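Side-chain contacts in protein-L-isoaspartate O-methyltransferase beta-aspartate methyltransferase (Plasmodium falciparum, PDB 2PBF), which probably methylates isoaspartyl residues of damaged proteins with S-adenosylmethionine as methyl donor, as expected of a protein-repair methyltransferase, and is captured here with the product S-adenosyl-L-homocysteine: residues T60-P64 and H65-L69; S91-L94 and T95-A99; L175-I178 and L179-L183; I145-I149 and Y150-E154; E17-K20 and R21-I24. All coordinates share one frame; numbering follows the deposited sequence.

Interaction 1 (T60-P64 and H65-L69); sequences TISAP and HMHAL. With SAH (S-adenosyl-L-homocysteine), chain C.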
# COMPACT_ATOMS: atom_id res chain seq x y z
N THR A 60 -5.32 5.10 11.28
CA THR A 60 -4.76 3.89 11.81
C THR A 60 -3.81 3.26 10.79
O THR A 60 -3.94 3.47 9.58
CB THR A 60 -5.88 2.88 12.17
OG1 THR A 60 -6.67 2.64 11.00
CG2 THR A 60 -6.81 3.44 13.29
N ILE A 61 -2.83 2.52 11.30
CA ILE A 61 -2.14 1.54 10.48
C ILE A 61 -3.18 0.42 10.32
O ILE A 61 -3.85 0.06 11.28
CB ILE A 61 -0.85 1.03 11.16
CG1 ILE A 61 -0.12 -0.03 10.30
CG2 ILE A 61 -1.15 0.47 12.54
CD1 ILE A 61 1.27 -0.41 10.84
N SER A 62 -3.34 -0.11 9.11
CA SER A 62 -4.34 -1.15 8.88
C SER A 62 -4.08 -2.45 9.66
O SER A 62 -2.95 -2.72 10.11
CB SER A 62 -4.50 -1.42 7.39
OG SER A 62 -4.77 -0.21 6.68
N ALA A 63 -5.15 -3.22 9.87
CA ALA A 63 -5.02 -4.54 10.44
C ALA A 63 -4.09 -5.36 9.54
O ALA A 63 -4.12 -5.21 8.31
CB ALA A 63 -6.35 -5.21 10.57
N PRO A 64 -3.22 -6.16 10.16
CA PRO A 64 -2.39 -7.06 9.38
C PRO A 64 -3.15 -7.86 8.28
O PRO A 64 -2.59 -8.05 7.22
CB PRO A 64 -1.78 -7.98 10.43
CG PRO A 64 -1.73 -7.16 11.68
CD PRO A 64 -2.92 -6.24 11.60
N HIS A 65 -4.40 -8.26 8.52
CA HIS A 65 -5.13 -9.05 7.51
C HIS A 65 -5.42 -8.20 6.28
O HIS A 65 -5.48 -8.72 5.17
CB HIS A 65 -6.39 -9.73 8.07
CG HIS A 65 -7.44 -8.78 8.54
ND1 HIS A 65 -7.81 -8.69 9.87
CD2 HIS A 65 -8.14 -7.83 7.89
CE1 HIS A 65 -8.72 -7.74 10.00
NE2 HIS A 65 -8.94 -7.21 8.81
N MET A 66 -5.57 -6.89 6.48
CA MET A 66 -5.82 -5.99 5.38
C MET A 66 -4.59 -5.74 4.55
O MET A 66 -4.72 -5.69 3.32
CB MET A 66 -6.44 -4.66 5.82
CG MET A 66 -7.95 -4.69 6.01
SD MET A 66 -8.92 -5.66 4.77
CE MET A 66 -8.35 -4.99 3.20
N HIS A 67 -3.43 -5.61 5.21
CA HIS A 67 -2.16 -5.56 4.49
C HIS A 67 -1.96 -6.87 3.73
O HIS A 67 -1.56 -6.87 2.54
CB HIS A 67 -0.94 -5.35 5.42
CG HIS A 67 -0.86 -4.00 6.07
ND1 HIS A 67 -0.35 -3.83 7.34
CD2 HIS A 67 -1.20 -2.75 5.64
CE1 HIS A 67 -0.39 -2.55 7.67
NE2 HIS A 67 -0.89 -1.87 6.65
N ALA A 68 -2.20 -7.99 4.41
CA ALA A 68 -1.95 -9.30 3.80
C ALA A 68 -2.81 -9.50 2.56
O ALA A 68 -2.31 -9.94 1.53
CB ALA A 68 -2.19 -10.42 4.79
N LEU A 69 -4.09 -9.15 2.67
CA LEU A 69 -5.05 -9.34 1.60
C LEU A 69 -4.72 -8.45 0.39
O LEU A 69 -4.74 -8.91 -0.75
CB LEU A 69 -6.47 -9.08 2.10
CG LEU A 69 -7.52 -8.65 1.07
CD1 LEU A 69 -8.07 -9.82 0.21
CD2 LEU A 69 -8.64 -7.97 1.78
N SAH C . -1.42 1.73 4.19
CA SAH C . -1.59 2.57 5.40
CB SAH C . -3.04 2.98 5.52
CG SAH C . -3.13 4.19 6.44
SD SAH C . -4.82 4.75 6.62
C SAH C . -1.11 1.90 6.68
O SAH C . -1.42 0.73 6.90
OXT SAH C . -0.39 2.51 7.52
C5' SAH C . -4.94 5.62 5.04
C4' SAH C . -4.00 6.81 4.85
O4' SAH C . -4.47 7.51 3.73
C3' SAH C . -3.93 7.82 5.98
O3' SAH C . -2.59 7.91 6.43
C2' SAH C . -4.42 9.13 5.37
O2' SAH C . -3.73 10.25 5.86
C1' SAH C . -4.14 8.89 3.90
N9 SAH C . -4.98 9.65 2.95
C8 SAH C . -6.31 9.93 3.09
N7 SAH C . -6.72 10.60 1.98
C5 SAH C . -5.67 10.77 1.15
C6 SAH C . -5.53 11.40 -0.09
N6 SAH C . -6.54 12.00 -0.71
N1 SAH C . -4.32 11.38 -0.73
C2 SAH C . -3.24 10.77 -0.12
N3 SAH C . -3.40 10.17 1.10
C4 SAH C . -4.59 10.16 1.74
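His-67 and Ser-62 meet over one oxygen of the bound S-adenosyl-L-homocysteine, and hydrogen bonds form the first group of contacts. Atom O of the SAH carboxylate takes a nearly straight bond from His-67 NE2 at 2.7 Å and another from Ser-62 N at 3.0 Å, so a side chain of the helix and a main-chain N-H of the preceding loop grip the same atom. At the helix start, Ala-63, the N-cap residue, offers its carbonyl to two donors. His-67 N approaches Ala-63 O almost in line with the carbonyl bond, whereas Met-66 N reaches it at 2.9 Å from well above the carbonyl plane. Pro-64 suits the first turn, where its missing N-H costs nothing, and its O receives Ala-68 N.

Packing forms the second group. Ala-63 CB makes a CH-pi contact over a face of the His-65 ring, 3.7 Å from the centroid; a chi1 of 63°, with CG between backbone N and carbonyl carbon, folds the ring back there, and its ND1 is bonded to Asp-50. Ile-61 CG1 lies at the edge of the His-67 ring, 3.7 Å from CE1, an apolar branch beside the polar pocket.

The segment thus leads from strand 59-61, paired with strand 53-56, into helix 64-74, with Pro-64 against helix 12-21 and Met-66 against strand 212-219.

Interaction 2 (S91-L94 and T95-A99); sequences SGYL and TVCMA. With SAH (S-adenosyl-L-homocysteine), chain C.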
# COMPACT_ATOMS: atom_id res chain seq x y z
N SER A 91 1.57 4.65 7.81
CA SER A 91 2.74 4.18 8.54
C SER A 91 3.93 3.83 7.63
O SER A 91 5.06 3.64 8.12
CB SER A 91 2.38 2.93 9.35
OG SER A 91 2.18 1.85 8.47
N GLY A 92 3.68 3.74 6.32
CA GLY A 92 4.66 3.27 5.31
C GLY A 92 4.83 1.75 5.30
O GLY A 92 5.68 1.21 4.59
N TYR A 93 4.02 1.05 6.09
CA TYR A 93 4.16 -0.42 6.23
C TYR A 93 4.10 -1.10 4.86
O TYR A 93 5.02 -1.85 4.44
CB TYR A 93 3.12 -1.05 7.21
CG TYR A 93 3.41 -2.53 7.33
CD1 TYR A 93 4.39 -2.99 8.24
CD2 TYR A 93 2.82 -3.46 6.45
CE1 TYR A 93 4.72 -4.34 8.31
CE2 TYR A 93 3.15 -4.82 6.53
CZ TYR A 93 4.10 -5.24 7.46
OH TYR A 93 4.47 -6.58 7.54
N LEU A 94 3.04 -0.81 4.14
CA LEU A 94 2.80 -1.46 2.86
C LEU A 94 3.77 -0.98 1.77
O LEU A 94 4.12 -1.76 0.87
CB LEU A 94 1.33 -1.34 2.42
CG LEU A 94 0.90 -2.48 1.48
CD1 LEU A 94 0.76 -3.85 2.17
CD2 LEU A 94 -0.37 -2.10 0.90
N THR A 95 4.19 0.28 1.86
CA THR A 95 5.17 0.82 0.92
C THR A 95 6.50 0.08 0.97
O THR A 95 7.06 -0.26 -0.06
CB THR A 95 5.41 2.35 1.15
OG1 THR A 95 4.23 2.95 1.67
CG2 THR A 95 5.74 3.01 -0.16
N VAL A 96 7.00 -0.15 2.18
CA VAL A 96 8.19 -0.98 2.41
C VAL A 96 7.98 -2.43 1.92
O VAL A 96 8.87 -3.01 1.29
CB VAL A 96 8.61 -0.91 3.90
CG1 VAL A 96 9.82 -1.80 4.18
CG2 VAL A 96 8.93 0.53 4.26
N CYS A 97 6.82 -3.00 2.17
CA CYS A 97 6.48 -4.31 1.62
C CYS A 97 6.66 -4.28 0.09
O CYS A 97 7.28 -5.17 -0.48
CB CYS A 97 5.06 -4.76 2.04
SG CYS A 97 4.93 -5.45 3.73
N MET A 98 6.15 -3.24 -0.57
CA MET A 98 6.36 -3.12 -2.02
C MET A 98 7.83 -2.99 -2.43
O MET A 98 8.26 -3.63 -3.38
CB MET A 98 5.57 -1.95 -2.60
CG MET A 98 4.06 -2.07 -2.57
SD MET A 98 3.40 -0.47 -3.10
CE MET A 98 1.69 -0.92 -3.23
N ALA A 99 8.59 -2.14 -1.72
CA ALA A 99 10.04 -1.99 -1.94
C ALA A 99 10.79 -3.32 -1.84
O ALA A 99 11.75 -3.55 -2.58
CB ALA A 99 10.63 -0.98 -0.93
N SAH C . -1.42 1.73 4.19
CA SAH C . -1.59 2.57 5.40
CB SAH C . -3.04 2.98 5.52
CG SAH C . -3.13 4.19 6.44
SD SAH C . -4.82 4.75 6.62
C SAH C . -1.11 1.90 6.68
O SAH C . -1.42 0.73 6.90
OXT SAH C . -0.39 2.51 7.52
C5' SAH C . -4.94 5.62 5.04
C4' SAH C . -4.00 6.81 4.85
O4' SAH C . -4.47 7.51 3.73
C3' SAH C . -3.93 7.82 5.98
O3' SAH C . -2.59 7.91 6.43
C2' SAH C . -4.42 9.13 5.37
O2' SAH C . -3.73 10.25 5.86
C1' SAH C . -4.14 8.89 3.90
N9 SAH C . -4.98 9.65 2.95
C8 SAH C . -6.31 9.93 3.09
N7 SAH C . -6.72 10.60 1.98
C5 SAH C . -5.67 10.77 1.15
C6 SAH C . -5.53 11.40 -0.09
N6 SAH C . -6.54 12.00 -0.71
N1 SAH C . -4.32 11.38 -0.73
C2 SAH C . -3.24 10.77 -0.12
N3 SAH C . -3.40 10.17 1.10
C4 SAH C . -4.59 10.16 1.74
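Tyr-93 and Cys-97, one helical turn apart, meet through ring and sulfur. From CB, the tyrosine chain runs with CG anti to the backbone N (chi1 -177°), which brings the far end of the ring back toward Cys-97. CD2 lies 4.0 Å from Cys-97 SG, CE2 comes to 3.4 Å from the same SG, and CZ and OH then recede from it. The sulfur sits obliquely to the ring, 4.1 Å from its centroid, in a sulfur-aromatic contact. At the tip, OH bonds to the carbonyl of Val-37, and the ring also stacks on His-67.

In the backbone, Cys-97 N donates to Tyr-93 O, and Val-96 N reaches Gly-92 O at 3.1 Å. Gly-92, the N-cap residue, has a positive phi of 77°, easy for glycine. Just before it, Ser-91 OG accepts from Tyr-93 N in an ST turn while donating to SAH OXT at 2.8 Å; Ser-91 N binds that OXT as well.

A small, polarisable thiol suits a place beside a buried aromatic ring. The serine hydroxyl uses both its donor and acceptor capacity, coupling the ligand carboxylate to the first turn of helix 93-101, whose amino end would probably favour that negative charge.

Interaction 3 (L175-I178 and L179-L183); sequences LPEI and LVDLL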
# COMPACT_ATOMS: atom_id res chain seq x y z
N LEU A 175 -14.44 6.06 -7.83
CA LEU A 175 -13.17 5.67 -8.47
C LEU A 175 -12.45 6.86 -9.07
O LEU A 175 -12.88 7.37 -10.11
CB LEU A 175 -13.43 4.66 -9.59
CG LEU A 175 -12.35 3.67 -10.07
CD1 LEU A 175 -12.39 3.59 -11.57
CD2 LEU A 175 -10.92 4.00 -9.60
N PRO A 176 -11.34 7.31 -8.44
CA PRO A 176 -10.75 8.53 -8.97
C PRO A 176 -10.12 8.27 -10.33
O PRO A 176 -9.38 7.31 -10.50
CB PRO A 176 -9.71 8.92 -7.91
CG PRO A 176 -10.04 8.05 -6.70
CD PRO A 176 -10.57 6.79 -7.30
N GLU A 177 -10.45 9.11 -11.31
CA GLU A 177 -10.03 8.90 -12.70
C GLU A 177 -8.51 9.01 -12.91
O GLU A 177 -7.95 8.30 -13.74
CB GLU A 177 -10.83 9.83 -13.62
CG GLU A 177 -10.82 9.47 -15.11
CD GLU A 177 -11.11 8.00 -15.41
OE1 GLU A 177 -11.81 7.33 -14.60
OE2 GLU A 177 -10.64 7.51 -16.47
N ILE A 178 -7.86 9.88 -12.13
CA ILE A 178 -6.39 9.90 -12.06
C ILE A 178 -5.77 8.52 -11.82
O ILE A 178 -4.81 8.13 -12.51
CB ILE A 178 -5.84 10.89 -11.00
CG1 ILE A 178 -4.32 10.81 -10.99
CG2 ILE A 178 -6.41 10.63 -9.59
CD1 ILE A 178 -3.63 11.99 -10.39
N LEU A 179 -6.31 7.77 -10.86
CA LEU A 179 -5.78 6.45 -10.57
C LEU A 179 -5.95 5.56 -11.80
O LEU A 179 -5.06 4.79 -12.13
CB LEU A 179 -6.35 5.86 -9.27
CG LEU A 179 -6.04 6.67 -8.00
CD1 LEU A 179 -6.75 6.16 -6.77
CD2 LEU A 179 -4.57 6.77 -7.71
N VAL A 180 -7.08 5.72 -12.50
CA VAL A 180 -7.28 5.02 -13.78
C VAL A 180 -6.25 5.45 -14.83
O VAL A 180 -5.80 4.64 -15.64
CB VAL A 180 -8.75 5.19 -14.32
CG1 VAL A 180 -8.87 4.79 -15.80
CG2 VAL A 180 -9.70 4.39 -13.48
N ASP A 181 -5.90 6.73 -14.84
CA ASP A 181 -4.91 7.22 -15.81
C ASP A 181 -3.48 6.88 -15.46
O ASP A 181 -2.62 6.83 -16.33
CB ASP A 181 -5.06 8.73 -16.01
CG ASP A 181 -6.37 9.10 -16.69
OD1 ASP A 181 -7.02 8.20 -17.27
OD2 ASP A 181 -6.76 10.28 -16.61
N LEU A 182 -3.23 6.65 -14.18
CA LEU A 182 -1.89 6.33 -13.70
C LEU A 182 -1.58 4.87 -13.94
O LEU A 182 -0.45 4.45 -13.82
CB LEU A 182 -1.74 6.71 -12.22
CG LEU A 182 -1.58 8.19 -11.86
CD1 LEU A 182 -1.35 8.34 -10.38
CD2 LEU A 182 -0.45 8.88 -12.63
N LEU A 183 -2.60 4.12 -14.31
CA LEU A 183 -2.52 2.68 -14.42
C LEU A 183 -1.93 2.22 -15.76
O LEU A 183 -2.38 2.64 -16.82
CB LEU A 183 -3.93 2.11 -14.20
CG LEU A 183 -4.15 0.61 -13.96
CD1 LEU A 183 -3.37 0.15 -12.73
CD2 LEU A 183 -5.64 0.33 -13.82
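Val-180 is met from two directions, by Leu-175 and by Glu-177. Its CG2 presses on Leu-175 CD1 at 3.4 Å, tighter than usual for two methyl groups, the side chains nearly perpendicular. The carboxylate of Glu-177 folds over the isopropyl group: a chi1 of -164° sets CG opposite the backbone N, and the bend at chi2 (48°) brings OE2 to 3.3 Å from Val-180 CG1. Elsewhere on the helix, Ile-178 and Leu-182 run alongside each other, with CG1 of Ile-178 3.9 Å from CG of Leu-182. Pro-176 CG touches Leu-179 CD1 at 3.8 Å.

The backbone of the short helix 177-182 sets the spacing of the Glu-177/Val-180 and Ile-178/Leu-182 pairs. Pro-176, the N-cap residue, offers its carbonyl to Leu-179 N and Val-180 N, both weakly. Firmer bonds follow: Asp-181 N lies in the carbonyl plane of Glu-177, 2.8 Å from its O, and Leu-182 N reaches Ile-178 O at 2.7 Å. Proline fits a position that needs a carbonyl but no N-H.

Farther out, Leu-179 is buried against strands 163-168 and 187-195 of the Rossmann-like sheet, where Leu-182 also meets Ile-166, and Lys-206 bonds to the carbonyls of Val-180 and Leu-183.

Leu-179 and Leu-182 therefore suit the side on the sheet, while Glu-177 and Asp-181 are nearer solvent. Glu-177 OE2 and Asp-181 OD1 stand 3.8 Å apart, a like-charged pair that would probably cost energy, partly offset by the salt bridge from Asp-181 to Lys-157.

Interaction 4 (I145-I149 and Y150-E154); sequences IHKNI and YQVNE. With SAH (S-adenosyl-L-homocysteine), chain C.
Asn-148 and Tyr-150 face each other across a type I beta turn, in which Gln-151 N bonds back to Asn-148 O at 3.0 Å from well above the carbonyl plane. The turn follows strand 142-146, an edge strand of the Rossmann-like methyltransferase sheet, and holds the adenine of S-adenosyl-L-homocysteine.

Asn-148 carries the contact. Its trans first torsion (chi1 -173°) swings the amide over the turn, and OD1 takes two donors: Tyr-150 N at 2.8 Å, tilted from the amide plane, and SAH N6, also at 2.8 Å. Such an Asn-to-N(i+2) bond is an Asx turn. An amide suits the place because its oxygen can accept from both the chain and the adenine while ND2 donates to the carbonyl of Lys-225. Ile-149 N completes the recognition by donating a hydrogen bond to SAH N1 at 3.1 Å, so both polar atoms on the adenine's N1/N6 edge are matched.

Around this polar centre, Tyr-150 presents its ring edge to Asn-148 OD1 and one face to Ile-149 CG2, which is 4.0 Å from Tyr-150 CD2. The branched aliphatic chain also lies by SAH N1, walling the base. On the side of the following loop, Lys-147 bends at chi2 and chi3 so that its methylenes cross Val-152, with CE 3.7 Å from CG2; its ammonium reaches Glu-156 in a salt bridge. A water molecule fastens the loop, donating to Ile-149 O at 2.8 Å and to Val-152 O at 3.1 Å.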
# COMPACT_ATOMS: atom_id res chain seq x y z
N ILE A 145 6.22 10.75 -0.34
CA ILE A 145 5.90 12.13 -0.68
C ILE A 145 4.70 12.63 0.13
O ILE A 145 3.72 11.91 0.30
CB ILE A 145 5.54 12.24 -2.22
CG1 ILE A 145 6.61 11.59 -3.10
CG2 ILE A 145 5.34 13.66 -2.65
CD1 ILE A 145 8.04 11.94 -2.75
N HIS A 146 4.78 13.86 0.63
CA HIS A 146 3.62 14.57 1.17
C HIS A 146 2.73 15.10 0.05
O HIS A 146 3.04 16.11 -0.58
CB HIS A 146 4.07 15.71 2.09
CG HIS A 146 2.95 16.46 2.72
ND1 HIS A 146 3.08 17.76 3.16
CD2 HIS A 146 1.66 16.12 2.97
CE1 HIS A 146 1.94 18.18 3.66
NE2 HIS A 146 1.06 17.20 3.56
N LYS A 147 1.62 14.42 -0.20
CA LYS A 147 0.77 14.72 -1.35
C LYS A 147 -0.62 14.12 -1.23
O LYS A 147 -0.78 12.96 -0.85
CB LYS A 147 1.43 14.19 -2.64
CG LYS A 147 0.69 14.52 -3.94
CD LYS A 147 1.36 15.71 -4.60
CE LYS A 147 0.37 16.62 -5.30
NZ LYS A 147 1.13 17.66 -6.07
N ASN A 148 -1.61 14.91 -1.60
CA ASN A 148 -2.96 14.42 -1.79
C ASN A 148 -3.13 14.00 -3.24
O ASN A 148 -2.81 14.76 -4.15
CB ASN A 148 -3.97 15.52 -1.46
CG ASN A 148 -5.40 15.03 -1.47
OD1 ASN A 148 -5.79 14.21 -2.31
ND2 ASN A 148 -6.18 15.51 -0.51
N ILE A 149 -3.65 12.79 -3.44
CA ILE A 149 -3.77 12.20 -4.77
C ILE A 149 -4.68 13.03 -5.68
O ILE A 149 -4.56 12.99 -6.91
CB ILE A 149 -4.24 10.72 -4.66
CG1 ILE A 149 -4.22 10.03 -6.03
CG2 ILE A 149 -5.64 10.62 -4.03
CD1 ILE A 149 -2.85 9.92 -6.67
N TYR A 150 -5.59 13.78 -5.05
CA TYR A 150 -6.60 14.59 -5.73
C TYR A 150 -6.05 15.96 -6.14
O TYR A 150 -6.74 16.76 -6.76
CB TYR A 150 -7.83 14.79 -4.83
CG TYR A 150 -8.75 13.58 -4.71
CD1 TYR A 150 -9.50 13.14 -5.80
CD2 TYR A 150 -8.90 12.92 -3.50
CE1 TYR A 150 -10.35 12.03 -5.69
CE2 TYR A 150 -9.75 11.83 -3.36
CZ TYR A 150 -10.47 11.39 -4.46
OH TYR A 150 -11.32 10.32 -4.32
N GLN A 151 -4.81 16.23 -5.75
CA GLN A 151 -4.17 17.51 -6.06
C GLN A 151 -2.96 17.33 -6.98
O GLN A 151 -2.00 18.08 -6.91
CB GLN A 151 -3.78 18.23 -4.78
CG GLN A 151 -4.98 18.53 -3.91
CD GLN A 151 -4.65 19.47 -2.77
OE1 GLN A 151 -4.89 20.68 -2.85
NE2 GLN A 151 -4.07 18.92 -1.70
N VAL A 152 -3.06 16.34 -7.86
CA VAL A 152 -2.00 16.00 -8.79
C VAL A 152 -2.42 16.52 -10.17
O VAL A 152 -3.26 15.91 -10.85
CB VAL A 152 -1.70 14.47 -8.78
CG1 VAL A 152 -0.76 14.06 -9.91
CG2 VAL A 152 -1.12 14.03 -7.43
N ASN A 153 -1.83 17.64 -10.57
CA ASN A 153 -2.13 18.29 -11.84
C ASN A 153 -1.56 17.55 -13.05
O ASN A 153 -0.89 16.51 -12.91
CB ASN A 153 -1.64 19.74 -11.82
CG ASN A 153 -0.15 19.86 -11.59
OD1 ASN A 153 0.65 19.27 -12.31
ND2 ASN A 153 0.23 20.62 -10.58
N GLU A 154 -1.84 18.09 -14.24
CA GLU A 154 -1.43 17.48 -15.50
C GLU A 154 0.07 17.25 -15.60
O GLU A 154 0.51 16.21 -16.10
CB GLU A 154 -1.91 18.31 -16.70
CG GLU A 154 -3.39 18.10 -17.08
CD GLU A 154 -3.75 16.66 -17.48
OE1 GLU A 154 -2.90 15.95 -18.08
OE2 GLU A 154 -4.90 16.24 -17.20
N SAH C . -1.42 1.73 4.19
CA SAH C . -1.59 2.57 5.40
CB SAH C . -3.04 2.98 5.52
CG SAH C . -3.13 4.19 6.44
SD SAH C . -4.82 4.75 6.62
C SAH C . -1.11 1.90 6.68
O SAH C . -1.42 0.73 6.90
OXT SAH C . -0.39 2.51 7.52
C5' SAH C . -4.94 5.62 5.04
C4' SAH C . -4.00 6.81 4.85
O4' SAH C . -4.47 7.51 3.73
C3' SAH C . -3.93 7.82 5.98
O3' SAH C . -2.59 7.91 6.43
C2' SAH C . -4.42 9.13 5.37
O2' SAH C . -3.73 10.25 5.86
C1' SAH C . -4.14 8.89 3.90
N9 SAH C . -4.98 9.65 2.95
C8 SAH C . -6.31 9.93 3.09
N7 SAH C . -6.72 10.60 1.98
C5 SAH C . -5.67 10.77 1.15
C6 SAH C . -5.53 11.40 -0.09
N6 SAH C . -6.54 12.00 -0.71
N1 SAH C . -4.32 11.38 -0.73
C2 SAH C . -3.24 10.77 -0.12
N3 SAH C . -3.40 10.17 1.10
C4 SAH C . -4.59 10.16 1.74
O HOH W 1 -5.45 14.33 -9.25

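Interaction 5 (E17-K20 and R21-I24); sequences ENLK and RRGI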
# COMPACT_ATOMS: atom_id res chain seq x y z
N GLU A 17 2.25 -16.49 11.06
CA GLU A 17 1.79 -17.86 11.23
C GLU A 17 0.32 -17.96 11.62
O GLU A 17 -0.35 -18.88 11.20
CB GLU A 17 2.67 -18.57 12.26
CG GLU A 17 4.04 -18.93 11.73
CD GLU A 17 3.97 -19.94 10.58
OE1 GLU A 17 5.03 -20.23 9.97
OE2 GLU A 17 2.86 -20.46 10.30
N ASN A 18 -0.18 -17.01 12.43
CA ASN A 18 -1.60 -16.94 12.80
C ASN A 18 -2.51 -16.62 11.61
O ASN A 18 -3.54 -17.27 11.42
CB ASN A 18 -1.84 -15.96 13.98
CG ASN A 18 -3.32 -15.57 14.15
OD1 ASN A 18 -3.76 -14.50 13.70
ND2 ASN A 18 -4.09 -16.43 14.81
N LEU A 19 -2.10 -15.64 10.80
CA LEU A 19 -2.78 -15.33 9.53
C LEU A 19 -2.80 -16.51 8.54
O LEU A 19 -3.80 -16.74 7.86
CB LEU A 19 -2.17 -14.08 8.87
CG LEU A 19 -2.17 -12.78 9.68
CD1 LEU A 19 -1.70 -11.57 8.84
CD2 LEU A 19 -3.53 -12.52 10.29
N LYS A 20 -1.70 -17.26 8.46
CA LYS A 20 -1.66 -18.48 7.66
C LYS A 20 -2.64 -19.53 8.14
O LYS A 20 -3.43 -20.03 7.34
CB LYS A 20 -0.26 -19.06 7.60
CG LYS A 20 0.45 -18.79 6.28
CD LYS A 20 1.95 -19.10 6.39
CE LYS A 20 2.24 -20.59 6.32
NZ LYS A 20 3.67 -20.88 6.60
N ARG A 21 -2.60 -19.86 9.44
CA ARG A 21 -3.57 -20.78 10.06
C ARG A 21 -5.02 -20.36 9.78
O ARG A 21 -5.91 -21.20 9.53
CB ARG A 21 -3.32 -20.93 11.56
CG ARG A 21 -2.01 -21.69 11.90
CD ARG A 21 -1.95 -22.15 13.38
NE ARG A 21 -2.44 -21.13 14.32
CZ ARG A 21 -1.65 -20.30 15.01
NH1 ARG A 21 -0.33 -20.35 14.88
NH2 ARG A 21 -2.20 -19.40 15.83
N ARG A 22 -5.25 -19.06 9.78
CA ARG A 22 -6.59 -18.56 9.53
C ARG A 22 -6.87 -18.44 8.05
O ARG A 22 -7.98 -18.09 7.65
CB ARG A 22 -6.79 -17.23 10.25
CG ARG A 22 -6.81 -17.36 11.76
CD ARG A 22 -7.56 -16.21 12.38
NE ARG A 22 -6.76 -14.98 12.42
CZ ARG A 22 -7.25 -13.75 12.23
NH1 ARG A 22 -8.52 -13.55 11.96
NH2 ARG A 22 -6.43 -12.72 12.30
N GLY A 23 -5.87 -18.76 7.23
CA GLY A 23 -6.02 -18.74 5.77
C GLY A 23 -6.08 -17.35 5.17
O GLY A 23 -6.55 -17.19 4.06
N ILE A 24 -5.60 -16.35 5.92
CA ILE A 24 -5.53 -14.95 5.49
C ILE A 24 -4.30 -14.80 4.59
O ILE A 24 -4.35 -14.13 3.56
CB ILE A 24 -5.50 -13.99 6.71
CG1 ILE A 24 -6.88 -13.98 7.37
CG2 ILE A 24 -5.07 -12.57 6.31
CD1 ILE A 24 -6.86 -13.76 8.85
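Leu-19 and Ile-24 make the close-packed half of the contact, CD2 of the leucine lying 3.8 Å from CD1 of the isoleucine as the two chains cross at a slant. Leu-19 is buried, reaching on to Pro-64, and Ile-24 rests on His-65 and Ala-68 of helix 64-74. Branched aliphatic chains suit this side because it faces another helix. The same CD1 of Ile-24 lies over the centre of the Arg-22 guanidinium, 3.4 Å above its plane.

Between the halves runs the end of helix 12-21, closed by a Schellman motif. Ile-24 N bonds to Leu-19 O at 2.7 Å, and Gly-23 N to Lys-20 O at 2.8 Å. Gly-23 takes a positive phi of 74°, comfortable for a residue without a side chain.

On the exposed side, polar chains spread more loosely. Asn-18, whose chi1 of 165° carries the amide toward the next turn, accepts a hydrogen bond from Arg-22 NE at OD1, 3.3 Å away; the oxygen lies near the guanidinium plane, but the donor sits above the plane of the amide. Arg-22 turns its NH2 to Asp-50 in a salt bridge. Arg-21 folds back along the helix so that Asn-18 CA lies over one face of its guanidinium, which stands at 69° to the Asn-18 amide. Lys-20 NZ lies 3.7 Å from Glu-17 OE1, a long ion pair, and Lys-20 also makes a cation-pi contact with Tyr-31.

Interactions 1, 2 and 4 line the S-adenosyl-L-homocysteine pocket at its two ends: interactions 1 and 2 hold the carboxylate, one oxygen each, and interaction 4 reads the adenine, its centre about 24 Å from that of interaction 1. Interactions 1 and 2 meet directly, His-67 ND1 lying 3.3 Å from Tyr-93 CD2. Interaction 5 packs on interaction 1, with Ile-24 CG2 3.6 Å from His-65 CB, and interaction 3 on interaction 4, where Pro-176 CG is 3.5 Å from Tyr-150 OH. These two outer contacts lie on opposite sides of the chain's centre, about 33 Å apart between centres, and neither bonds to the ligand.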